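Local coordinates for protein porin (Acinetobacter baumannii AB307-0294, PDB 5DL7) that probably serves as an outer membrane porin of the OprD family, a calcium-binding beta-barrel that lets small molecules cross the outer membrane, with vanillate trafficking proposed, at residues A[33-36]-A[37-41]; A[115-118]-A[119-122]; A[182-186]-A[187-191]; A[235-238]-A[239-242]; A[356-360]-A[361-365]. All blocks are in the same frame, centred on the assembly; numbering follows the deposited sequence.

Contact 1 of 5, residues A[33-36]-A[37-41]; sequences DRDY and KKDPY. With CA (calcium ion), chain D.
D35, Y36 and D39 supply half of a six-oxygen calcium site that ties the end of strand 22-36 of the porin barrel to the loop after it, an example of a metal that probably helps to shape a surface loop without regular structure. The calcium ion takes D35 OD1 at 2.2 Å, Y36 backbone O at 2.4 Å and D39 OD1 at 2.3 Å; water 1 is a further ligand, and T44 completes the shell through O and OG1. Each aspartate here is monodentate, for D39 OD2 stays 3.8 Å from the calcium ion and D35 OD2 lies farther still. The two carboxylates face one another across the metal, D35 OD1 to D39 OD1 spanning 4.5 Å with the ion almost on the line between them. Their negative charges would probably repel without it. Y36 O and D39 OD1 come even nearer, 3.0 Å apart, and it is the shared ion that holds these two acceptors together. The chain turns through a positive phi (42°) at D39, and its carboxylate end comes back toward the strand. The Y36 ring itself lies between R34 O, above the centre of one face, and P40, whose CG sits over the rim of the other; the closest carbons of that pair are Y36 CB and P40 CD, 3.6 Å apart.

Contact 2 of 5, residues A[115-118]-A[119-122]; sequences AKFR and KNEL
N120 reaches back across the chain reversal to F117, and its side chain can be followed atom by atom. The backbone at the bend leaves CB 3.4 Å from F117 O; chi1 of -58° then sets CG beside the backbone N, from where ND2 can turn to the same oxygen. ND2 donates to F117 O at 3.1 Å, a bent bond that arrives tilted from the carbonyl plane. The same oxygen receives N120 N from the opposite face of that plane, so two donors of one residue grip it. ND2 also skirts R118 CB and the F117 ring, with which the amide lies side by side, the planes only 21° apart. At the other end of the amide, OD1 is hydrogen-bonded to S153 OG on the adjoining strand 149-153.

This is the tight beta hairpin of strands 105-117 and 120-124, in which R118 and K119 alone make the bend. F117 N to N120 O at 3.0 Å closes the hydrogen-bonded pair next to the turn; two strand positions away, A115 and L122 exchange a second pair of bonds, L122 N to A115 O measuring 2.9 Å. K116 and E121 form the non-hydrogen-bonded pair between them and run alongside each other on the opposite face from F117 and N120, with K116 CD 3.7 Å from E121 CG. Their charged ends do not meet, and E121 OE1 bonds to Y61 OH. R118 lays CG over the centre of the F117 ring, while its NE goes on to a salt bridge with E155.

Contact 3 of 5, residues A[182-186]-A[187-191]; sequences TDNIN and HRFNK
N184 OD1 receives the backbone N of F189 at 2.9 Å, in the amide plane and on a lone pair, with an N-H...O angle of 157°. The other end of the same side chain works in the reverse direction: N184 ND2 donates to F189 O at 3.0 Å, approaching from well above that carbonyl's plane. One asparagine amide thus occupies both the N-H and the C=O of a single residue, an illustration of how a side chain can mimic the pairing of a strand where the loop has none. The amide can lie along F189 because CG is anti to the backbone N (chi1 -162°). Inside this bridge the chain doubles back through N186 and H187, both with left-handed backbone conformations, and R188 N makes a weak bond to I185 O.

I185 and R188 then run side by side. I185 CB lies over the centre of one face of the guanidinium, and CG2 approaches R188 NH2 to 3.7 Å, while the polar rim is spent elsewhere: NH1 on D311 and L293 O, NH2 on N314 OD1. Water 3 links N184 O to H187 N and rests over the H187 ring. Water 2 joins the two ends of the loop, accepting from T182 OG1 at 2.7 Å and donating to D183 O and K191 O.

The whole excursion connects the short paired strands 181-182 and 193-194, between barrel strands 159-170 and 198-206, and packs against other loops through I185 on F295, N186 on M401 and F189 on T291.

Contact 4 of 5, residues A[235-238]-A[239-242]; sequences PLND and QLNF
N237 OD1 accepts two backbone N-H groups, from Q239 at 2.6 Å and from L240 at 2.8 Å. They arrive differently: Q239 N lies in the plane of the amide carbonyl, whereas L240 N stands above it, 37° out of the plane and off the lone pairs, and its bond is the more bent. The pairing with Q239 N makes an Asx turn, in which a side-chain oxygen takes the place of a backbone carbonyl in closing a tight bend. N237 manages this by placing CG between its own backbone N and carbonyl carbon (chi1 58°), which folds the amide back over the turn. ND2 then passes beside L240 CB at 3.8 Å.

One step further from the tip, L236 N donates to L240 O at 2.9 Å, enclosing N237, D238 and Q239 between the bonded residues. The L236 side chain leans over the returning strand, its CD1 3.9 Å from F242 CB and 4.1 Å from L240 CD2, a small apolar patch on the surface. Beyond it P235 and N241 form a non-hydrogen-bonded antiparallel pair, with N241 OD1 3.5 Å from P235 CA. What positions this arm is the next strand, 263-275: N241 ND2 bonds to N274 OD1, L240 and Q239 touch Y275, and F242 packs on F271. The backbone of F242 in turn pairs with Q234.

Such a three-residue reversal, braced by an asparagine side chain, belongs to the tight beta hairpins that join neighbouring strands of a porin barrel, here 223-235 and 240-253.

Contact 5 of 5, residues A[356-360]-A[361-365]; sequences LQYGD and QRFKE
The chain reverses from Y358 to Q361 in a type II' beta turn, with G359 at phi 59° and psi -128° and Q361 N bonded to Y358 O at 3.0 Å. R362 then folds back to the bend. Its NH1 donates to G359 O at 2.8 Å, meeting a lone pair in the carbonyl plane with the oxygen also in the guanidinium plane, and a second N-H of NH1 goes to Q361 O at 2.9 Å, this time from above the carbonyl. Water 4 bridges G359 O and R362 NH2, so the carbonyl in the middle of the turn is held by both the arginine and a water. The bend at chi2 (-75°) is what curls the arginine round to the turn it follows.

Next to the turn, Y358 and F363 make a T-shaped pair. The CE2-CZ edge of F363 points at the tyrosine face, with ring centroids 5.2 Å apart and F363 CE2 3.8 Å from Y358 CG. Q361 OE1 lies 3.7 Å from Y358 CD2. The result is a reverse turn just ahead of barrel strand 363-375, with F363 also resting on I353 of the preceding strand, 341-353.

The five contacts follow in series along the chain, and each is a local reversal or loop. Contacts 2 and 4, about 38 Å apart between centres, are tight hairpins joining neighbouring barrel strands. Contacts 1, 3 and 5 gather elsewhere, their centres 16 to 22 Å from one another and about 39 to 51 Å from contacts 2 and 4. Contacts 3 and 5 touch, L356 CD1 lying 3.6 Å from R188 O, so two loops distant in sequence pack together. This division matches the usual porin plan, in which short turns link strands at one end and longer loops, here with a calcium site at contact 1, probably shape the channel at the other.

Contact 1 of 5, residues A[33-36]-A[37-41]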
# COMPACT_ATOMS: atom_id res chain seq x y z
N ASP A 33 -11.26 10.43 -7.76
CA ASP A 33 -12.58 11.05 -7.38
C ASP A 33 -13.24 10.10 -6.41
O ASP A 33 -13.83 9.10 -6.87
CB ASP A 33 -13.41 11.14 -8.63
CG ASP A 33 -14.91 11.67 -8.34
OD1 ASP A 33 -15.00 12.55 -7.42
OD2 ASP A 33 -15.90 11.17 -9.04
N ARG A 34 -13.36 10.46 -5.15
CA ARG A 34 -14.13 9.66 -4.20
C ARG A 34 -15.42 10.56 -3.93
O ARG A 34 -15.40 11.52 -3.21
CB ARG A 34 -13.34 9.42 -2.96
CG ARG A 34 -14.08 8.70 -1.84
CD ARG A 34 -13.31 8.45 -0.61
NE ARG A 34 -12.25 7.43 -0.88
CZ ARG A 34 -11.13 7.27 -0.23
NH1 ARG A 34 -10.87 7.91 0.88
NH2 ARG A 34 -10.32 6.22 -0.49
N ASP A 35 -16.48 10.21 -4.60
CA ASP A 35 -17.70 11.04 -4.59
C ASP A 35 -18.57 10.49 -3.55
O ASP A 35 -19.30 9.47 -3.67
CB ASP A 35 -18.33 10.99 -5.93
CG ASP A 35 -19.52 11.95 -6.01
OD1 ASP A 35 -20.08 12.30 -4.97
OD2 ASP A 35 -19.78 12.22 -7.22
N TYR A 36 -18.61 11.23 -2.43
CA TYR A 36 -19.42 10.85 -1.26
C TYR A 36 -20.86 10.81 -1.58
O TYR A 36 -21.40 11.74 -2.22
CB TYR A 36 -19.19 11.83 -0.12
CG TYR A 36 -17.82 12.06 0.22
CD1 TYR A 36 -16.96 11.05 0.63
CD2 TYR A 36 -17.26 13.40 0.17
CE1 TYR A 36 -15.63 11.27 1.04
CE2 TYR A 36 -15.97 13.65 0.52
CZ TYR A 36 -15.11 12.55 0.95
OH TYR A 36 -13.86 12.89 1.31
N LYS A 37 -21.57 9.77 -1.13
CA LYS A 37 -23.02 9.66 -1.34
C LYS A 37 -23.84 10.71 -0.58
O LYS A 37 -24.85 11.18 -1.16
CB LYS A 37 -23.55 8.27 -1.10
CG LYS A 37 -22.85 7.38 -2.16
CD LYS A 37 -23.56 6.14 -2.75
CE LYS A 37 -23.39 4.86 -1.95
NZ LYS A 37 -24.75 4.14 -2.18
N LYS A 38 -23.46 11.05 0.64
CA LYS A 38 -24.23 11.90 1.53
C LYS A 38 -23.55 13.24 1.77
O LYS A 38 -23.88 13.87 2.76
CB LYS A 38 -24.45 11.18 2.82
CG LYS A 38 -25.39 9.95 2.61
CD LYS A 38 -25.77 9.31 3.94
CE LYS A 38 -24.56 8.58 4.67
NZ LYS A 38 -24.52 8.61 6.23
N ASP A 39 -22.54 13.64 0.98
CA ASP A 39 -21.93 15.02 1.01
C ASP A 39 -21.75 15.54 2.43
O ASP A 39 -22.40 16.52 2.82
CB ASP A 39 -22.75 16.02 0.16
CG ASP A 39 -22.78 15.58 -1.30
OD1 ASP A 39 -21.96 14.64 -1.68
OD2 ASP A 39 -23.57 16.24 -2.06
N PRO A 40 -20.79 14.93 3.18
CA PRO A 40 -20.68 15.26 4.58
C PRO A 40 -20.07 16.65 4.52
O PRO A 40 -18.94 16.88 4.06
CB PRO A 40 -19.70 14.19 5.13
CG PRO A 40 -18.88 13.75 3.90
CD PRO A 40 -19.82 13.88 2.75
N TYR A 41 -20.88 17.61 4.94
CA TYR A 41 -20.51 19.01 4.85
C TYR A 41 -18.99 19.27 5.25
O TYR A 41 -18.55 18.76 6.29
CB TYR A 41 -21.43 19.79 5.77
CG TYR A 41 -21.22 21.27 5.69
CD1 TYR A 41 -21.94 22.04 4.77
CD2 TYR A 41 -20.27 21.90 6.54
CE1 TYR A 41 -21.76 23.40 4.71
CE2 TYR A 41 -20.07 23.27 6.49
CZ TYR A 41 -20.81 24.00 5.57
OH TYR A 41 -20.62 25.33 5.54
CA CA D . -21.22 13.65 -3.64
O HOH W 1 -22.83 12.47 -4.73

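Contact 2 of 5, residues A[115-118]-A[119-122]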
# COMPACT_ATOMS: atom_id res chain seq x y z
N ALA A 115 26.34 0.10 1.05
CA ALA A 115 27.56 -0.65 1.13
C ALA A 115 27.29 -2.17 1.19
O ALA A 115 26.31 -2.57 1.78
CB ALA A 115 28.32 -0.31 2.42
N LYS A 116 28.17 -2.95 0.55
CA LYS A 116 28.00 -4.36 0.44
C LYS A 116 29.27 -5.12 0.79
O LYS A 116 30.31 -4.75 0.36
CB LYS A 116 27.59 -4.66 -0.96
CG LYS A 116 27.36 -6.13 -1.17
CD LYS A 116 26.41 -6.33 -2.28
CE LYS A 116 27.12 -6.78 -3.49
NZ LYS A 116 26.15 -7.75 -4.03
N PHE A 117 29.09 -6.13 1.61
CA PHE A 117 30.11 -7.11 1.96
C PHE A 117 29.53 -8.49 1.74
O PHE A 117 28.55 -8.83 2.35
CB PHE A 117 30.48 -6.95 3.46
CG PHE A 117 31.47 -7.97 3.94
CD1 PHE A 117 32.73 -7.98 3.41
CD2 PHE A 117 31.13 -8.90 4.93
CE1 PHE A 117 33.70 -8.92 3.77
CE2 PHE A 117 32.10 -9.83 5.35
CZ PHE A 117 33.35 -9.86 4.74
N ARG A 118 30.16 -9.31 0.88
CA ARG A 118 29.49 -10.51 0.42
C ARG A 118 28.05 -10.34 0.04
O ARG A 118 27.74 -9.52 -0.84
CB ARG A 118 29.69 -11.54 1.47
CG ARG A 118 31.14 -11.84 1.69
CD ARG A 118 31.38 -12.60 2.98
NE ARG A 118 30.77 -13.94 2.88
CZ ARG A 118 31.38 -15.04 2.42
NH1 ARG A 118 32.64 -15.03 1.98
NH2 ARG A 118 30.73 -16.18 2.41
N LYS A 119 27.07 -11.03 0.69
CA LYS A 119 25.70 -10.85 0.24
C LYS A 119 24.88 -10.08 1.35
O LYS A 119 23.68 -10.31 1.56
CB LYS A 119 24.98 -12.15 -0.15
CG LYS A 119 25.75 -13.04 -1.17
CD LYS A 119 24.81 -14.26 -1.40
CE LYS A 119 25.30 -15.37 -2.26
NZ LYS A 119 25.26 -14.82 -3.63
N ASN A 120 25.60 -9.21 2.10
CA ASN A 120 25.05 -8.39 3.16
C ASN A 120 25.07 -6.91 2.62
O ASN A 120 26.13 -6.47 2.04
CB ASN A 120 25.89 -8.42 4.36
CG ASN A 120 26.08 -9.84 4.90
OD1 ASN A 120 25.09 -10.41 5.33
ND2 ASN A 120 27.27 -10.46 4.66
N GLU A 121 23.96 -6.20 2.75
CA GLU A 121 23.95 -4.81 2.26
C GLU A 121 23.36 -3.87 3.32
O GLU A 121 22.47 -4.27 4.07
CB GLU A 121 23.09 -4.72 1.06
CG GLU A 121 23.58 -5.43 -0.14
CD GLU A 121 22.55 -5.57 -1.23
OE1 GLU A 121 22.53 -4.68 -2.13
OE2 GLU A 121 21.65 -6.43 -1.00
N LEU A 122 23.99 -2.70 3.47
CA LEU A 122 23.59 -1.71 4.44
C LEU A 122 23.19 -0.45 3.56
O LEU A 122 23.93 -0.07 2.69
CB LEU A 122 24.75 -1.42 5.34
CG LEU A 122 24.49 -0.31 6.41
CD1 LEU A 122 23.42 -0.77 7.31
CD2 LEU A 122 25.76 0.06 7.19

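Contact 3 of 5, residues A[182-186]-A[187-191]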
# COMPACT_ATOMS: atom_id res chain seq x y z
N THR A 182 1.23 7.11 13.85
CA THR A 182 -0.00 6.45 13.45
C THR A 182 -1.06 7.47 13.12
O THR A 182 -1.04 8.59 13.67
CB THR A 182 -0.64 5.58 14.58
OG1 THR A 182 -0.73 6.39 15.79
CG2 THR A 182 0.27 4.47 14.89
N ASP A 183 -1.96 7.07 12.26
CA ASP A 183 -3.19 7.82 12.05
C ASP A 183 -4.25 7.21 13.02
O ASP A 183 -4.02 6.12 13.66
CB ASP A 183 -3.66 7.62 10.63
CG ASP A 183 -2.79 8.40 9.61
OD1 ASP A 183 -2.36 9.46 9.94
OD2 ASP A 183 -2.67 7.85 8.52
N ASN A 184 -5.37 7.95 13.16
CA ASN A 184 -6.47 7.40 14.00
C ASN A 184 -7.64 7.17 13.06
O ASN A 184 -8.31 8.07 12.65
CB ASN A 184 -6.77 8.37 15.13
CG ASN A 184 -7.57 7.68 16.28
OD1 ASN A 184 -7.51 6.42 16.33
ND2 ASN A 184 -8.23 8.45 17.07
N ILE A 185 -7.85 5.97 12.65
CA ILE A 185 -8.87 5.63 11.64
C ILE A 185 -10.17 5.28 12.39
O ILE A 185 -10.10 4.38 13.28
CB ILE A 185 -8.38 4.48 10.79
CG1 ILE A 185 -7.17 4.99 9.98
CG2 ILE A 185 -9.46 3.98 9.87
CD1 ILE A 185 -6.36 3.89 9.52
N ASN A 186 -11.28 5.96 12.09
CA ASN A 186 -12.51 5.61 12.81
C ASN A 186 -12.38 5.63 14.30
O ASN A 186 -13.08 4.89 15.01
CB ASN A 186 -13.12 4.26 12.38
CG ASN A 186 -13.36 4.17 10.87
OD1 ASN A 186 -13.56 5.19 10.18
ND2 ASN A 186 -13.26 2.98 10.31
N HIS A 187 -11.60 6.61 14.82
CA HIS A 187 -11.37 6.73 16.26
C HIS A 187 -11.02 5.40 16.93
O HIS A 187 -11.43 5.20 18.12
CB HIS A 187 -12.56 7.35 16.92
CG HIS A 187 -12.99 8.67 16.35
ND1 HIS A 187 -12.30 9.79 16.66
CD2 HIS A 187 -13.91 9.05 15.37
CE1 HIS A 187 -12.78 10.85 16.01
NE2 HIS A 187 -13.75 10.42 15.21
N ARG A 188 -10.22 4.63 16.28
CA ARG A 188 -9.79 3.29 16.72
C ARG A 188 -9.02 3.29 18.04
O ARG A 188 -9.19 2.43 18.96
CB ARG A 188 -8.99 2.65 15.60
CG ARG A 188 -8.53 1.26 15.76
CD ARG A 188 -7.98 0.78 14.39
NE ARG A 188 -9.00 0.74 13.38
CZ ARG A 188 -8.85 0.53 12.04
NH1 ARG A 188 -7.64 0.39 11.56
NH2 ARG A 188 -9.76 0.52 11.20
N PHE A 189 -8.22 4.35 18.19
CA PHE A 189 -7.38 4.62 19.31
C PHE A 189 -7.63 5.98 19.90
O PHE A 189 -8.57 6.70 19.48
CB PHE A 189 -5.90 4.39 18.90
CG PHE A 189 -5.60 3.11 18.25
CD1 PHE A 189 -5.60 1.89 18.99
CD2 PHE A 189 -5.44 3.01 16.91
CE1 PHE A 189 -5.41 0.66 18.37
CE2 PHE A 189 -5.17 1.78 16.28
CZ PHE A 189 -5.18 0.64 16.97
N ASN A 190 -6.86 6.37 20.94
CA ASN A 190 -7.17 7.60 21.65
C ASN A 190 -6.87 8.80 20.78
O ASN A 190 -7.48 9.90 21.08
CB ASN A 190 -6.28 7.81 22.89
CG ASN A 190 -6.55 6.85 24.10
OD1 ASN A 190 -7.57 6.32 24.12
ND2 ASN A 190 -5.68 6.85 24.96
N LYS A 191 -5.89 8.75 19.89
CA LYS A 191 -5.49 9.90 19.06
C LYS A 191 -4.59 9.38 18.01
O LYS A 191 -4.14 8.25 18.15
CB LYS A 191 -4.76 10.92 19.98
CG LYS A 191 -3.44 10.39 20.64
CD LYS A 191 -2.81 11.48 21.53
CE LYS A 191 -2.26 12.59 20.70
NZ LYS A 191 -1.79 13.56 21.70
O HOH W 2 -3.39 6.17 16.35
O HOH W 3 -10.65 9.11 13.55

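Contact 4 of 5, residues A[235-238]-A[239-242]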
# COMPACT_ATOMS: atom_id res chain seq x y z
N PRO A 235 1.04 -25.85 -7.96
CA PRO A 235 0.30 -26.54 -9.07
C PRO A 235 -0.41 -27.72 -8.49
O PRO A 235 0.27 -28.51 -7.89
CB PRO A 235 1.40 -26.99 -10.00
CG PRO A 235 2.71 -26.63 -9.40
CD PRO A 235 2.51 -25.78 -8.19
N LEU A 236 -1.71 -27.90 -8.71
CA LEU A 236 -2.47 -29.11 -8.35
C LEU A 236 -2.44 -30.17 -9.48
O LEU A 236 -2.69 -31.35 -9.22
CB LEU A 236 -3.89 -28.81 -7.98
CG LEU A 236 -4.10 -27.80 -6.84
CD1 LEU A 236 -5.54 -27.46 -6.56
CD2 LEU A 236 -3.39 -28.31 -5.58
N ASN A 237 -2.27 -29.72 -10.73
CA ASN A 237 -1.99 -30.55 -11.91
C ASN A 237 -1.39 -29.58 -12.95
O ASN A 237 -1.09 -28.42 -12.62
CB ASN A 237 -3.24 -31.23 -12.44
CG ASN A 237 -4.30 -30.20 -12.83
OD1 ASN A 237 -4.04 -29.21 -13.53
ND2 ASN A 237 -5.48 -30.45 -12.42
N ASP A 238 -1.28 -30.02 -14.19
CA ASP A 238 -0.63 -29.26 -15.27
C ASP A 238 -1.34 -28.02 -15.64
O ASP A 238 -0.74 -27.10 -16.11
CB ASP A 238 -0.51 -30.16 -16.53
CG ASP A 238 0.77 -30.99 -16.50
OD1 ASP A 238 1.70 -30.57 -15.76
OD2 ASP A 238 0.87 -32.00 -17.24
N GLN A 239 -2.61 -27.94 -15.30
CA GLN A 239 -3.38 -26.78 -15.68
C GLN A 239 -3.99 -25.96 -14.51
O GLN A 239 -4.39 -24.89 -14.78
CB GLN A 239 -4.55 -27.30 -16.47
CG GLN A 239 -4.10 -28.09 -17.65
CD GLN A 239 -5.26 -28.59 -18.36
OE1 GLN A 239 -6.23 -29.05 -17.78
NE2 GLN A 239 -5.17 -28.53 -19.62
N LEU A 240 -4.03 -26.43 -13.25
CA LEU A 240 -4.71 -25.74 -12.20
C LEU A 240 -3.72 -25.41 -11.10
O LEU A 240 -2.95 -26.27 -10.71
CB LEU A 240 -5.79 -26.71 -11.72
CG LEU A 240 -6.68 -26.27 -10.59
CD1 LEU A 240 -7.47 -25.07 -11.15
CD2 LEU A 240 -7.64 -27.35 -10.07
N ASN A 241 -3.69 -24.13 -10.68
CA ASN A 241 -2.80 -23.68 -9.64
C ASN A 241 -3.66 -23.21 -8.46
O ASN A 241 -4.82 -22.68 -8.63
CB ASN A 241 -1.92 -22.54 -10.11
CG ASN A 241 -1.08 -22.90 -11.30
OD1 ASN A 241 -0.42 -23.89 -11.23
ND2 ASN A 241 -1.35 -22.32 -12.45
N PHE A 242 -3.18 -23.49 -7.25
CA PHE A 242 -3.85 -23.08 -5.98
C PHE A 242 -3.04 -21.98 -5.36
O PHE A 242 -1.86 -22.10 -5.13
CB PHE A 242 -3.89 -24.23 -5.05
CG PHE A 242 -4.24 -23.82 -3.62
CD1 PHE A 242 -5.44 -23.24 -3.36
CD2 PHE A 242 -3.35 -24.02 -2.60
CE1 PHE A 242 -5.77 -22.75 -2.04
CE2 PHE A 242 -3.67 -23.60 -1.29
CZ PHE A 242 -4.88 -22.94 -1.03

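Contact 5 of 5, residues A[356-360]-A[361-365]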
# COMPACT_ATOMS: atom_id res chain seq x y z
N LEU A 356 -16.69 1.12 19.45
CA LEU A 356 -16.27 1.30 20.89
C LEU A 356 -17.22 2.17 21.70
O LEU A 356 -17.42 1.92 22.91
CB LEU A 356 -14.84 1.88 21.11
CG LEU A 356 -13.69 1.15 20.40
CD1 LEU A 356 -12.37 1.96 20.63
CD2 LEU A 356 -13.77 -0.33 20.74
N GLN A 357 -17.71 3.29 21.17
CA GLN A 357 -18.48 4.31 21.83
C GLN A 357 -20.00 4.16 21.66
O GLN A 357 -20.74 5.09 22.02
CB GLN A 357 -17.90 5.75 21.33
CG GLN A 357 -18.03 6.79 22.35
CD GLN A 357 -17.15 8.03 22.16
OE1 GLN A 357 -15.90 7.74 22.03
NE2 GLN A 357 -17.63 9.35 22.08
N TYR A 358 -20.45 2.95 21.20
CA TYR A 358 -21.82 2.72 20.73
C TYR A 358 -22.47 1.57 21.47
O TYR A 358 -23.54 1.05 21.00
CB TYR A 358 -21.91 2.57 19.18
CG TYR A 358 -21.51 3.82 18.49
CD1 TYR A 358 -20.14 4.01 18.26
CD2 TYR A 358 -22.39 4.83 18.16
CE1 TYR A 358 -19.74 5.20 17.68
CE2 TYR A 358 -22.03 5.98 17.50
CZ TYR A 358 -20.64 6.20 17.32
OH TYR A 358 -20.29 7.41 16.77
N GLY A 359 -21.96 1.23 22.61
CA GLY A 359 -22.56 0.10 23.36
C GLY A 359 -22.54 -1.21 22.55
O GLY A 359 -21.53 -1.63 21.91
N ASP A 360 -23.74 -1.84 22.46
CA ASP A 360 -23.83 -3.13 21.72
C ASP A 360 -24.14 -2.92 20.27
O ASP A 360 -24.19 -3.90 19.49
CB ASP A 360 -24.99 -4.05 22.25
CG ASP A 360 -24.75 -4.45 23.67
OD1 ASP A 360 -23.59 -4.81 24.01
OD2 ASP A 360 -25.75 -4.51 24.39
N GLN A 361 -24.28 -1.64 19.82
CA GLN A 361 -24.46 -1.39 18.39
C GLN A 361 -23.24 -1.85 17.57
O GLN A 361 -22.11 -1.51 17.95
CB GLN A 361 -24.85 0.05 18.15
CG GLN A 361 -25.08 0.41 16.72
CD GLN A 361 -25.62 1.84 16.57
OE1 GLN A 361 -25.35 2.76 17.36
NE2 GLN A 361 -26.28 2.02 15.51
N ARG A 362 -23.53 -2.48 16.43
CA ARG A 362 -22.48 -2.84 15.49
C ARG A 362 -22.72 -2.31 14.13
O ARG A 362 -23.88 -2.05 13.70
CB ARG A 362 -22.20 -4.33 15.50
CG ARG A 362 -21.81 -4.91 16.85
CD ARG A 362 -20.34 -4.55 17.26
NE ARG A 362 -20.07 -5.11 18.55
CZ ARG A 362 -20.20 -4.52 19.70
NH1 ARG A 362 -20.69 -3.30 19.79
NH2 ARG A 362 -19.95 -5.16 20.83
N PHE A 363 -21.67 -2.14 13.34
CA PHE A 363 -21.71 -1.52 12.05
C PHE A 363 -21.27 -2.54 10.94
O PHE A 363 -20.82 -3.65 11.21
CB PHE A 363 -20.85 -0.22 12.05
CG PHE A 363 -21.29 0.79 13.08
CD1 PHE A 363 -22.36 1.59 12.77
CD2 PHE A 363 -20.84 0.72 14.40
CE1 PHE A 363 -22.92 2.52 13.61
CE2 PHE A 363 -21.35 1.68 15.31
CZ PHE A 363 -22.37 2.51 14.91
N LYS A 364 -21.50 -2.07 9.71
CA LYS A 364 -21.26 -2.90 8.54
C LYS A 364 -20.80 -2.03 7.41
O LYS A 364 -21.10 -0.79 7.30
CB LYS A 364 -22.47 -3.85 8.23
CG LYS A 364 -23.68 -3.15 7.86
CD LYS A 364 -24.87 -4.10 7.84
CE LYS A 364 -26.03 -3.15 7.48
NZ LYS A 364 -27.25 -3.87 7.39
N GLU A 365 -20.09 -2.66 6.44
CA GLU A 365 -19.64 -1.94 5.21
C GLU A 365 -19.46 -2.90 4.06
O GLU A 365 -19.23 -4.11 4.32
CB GLU A 365 -18.33 -1.13 5.44
CG GLU A 365 -17.22 -2.06 5.84
CD GLU A 365 -15.91 -1.35 6.26
OE1 GLU A 365 -15.66 -0.24 5.77
OE2 GLU A 365 -14.96 -1.99 6.88
O HOH W 4 -19.82 -3.67 23.33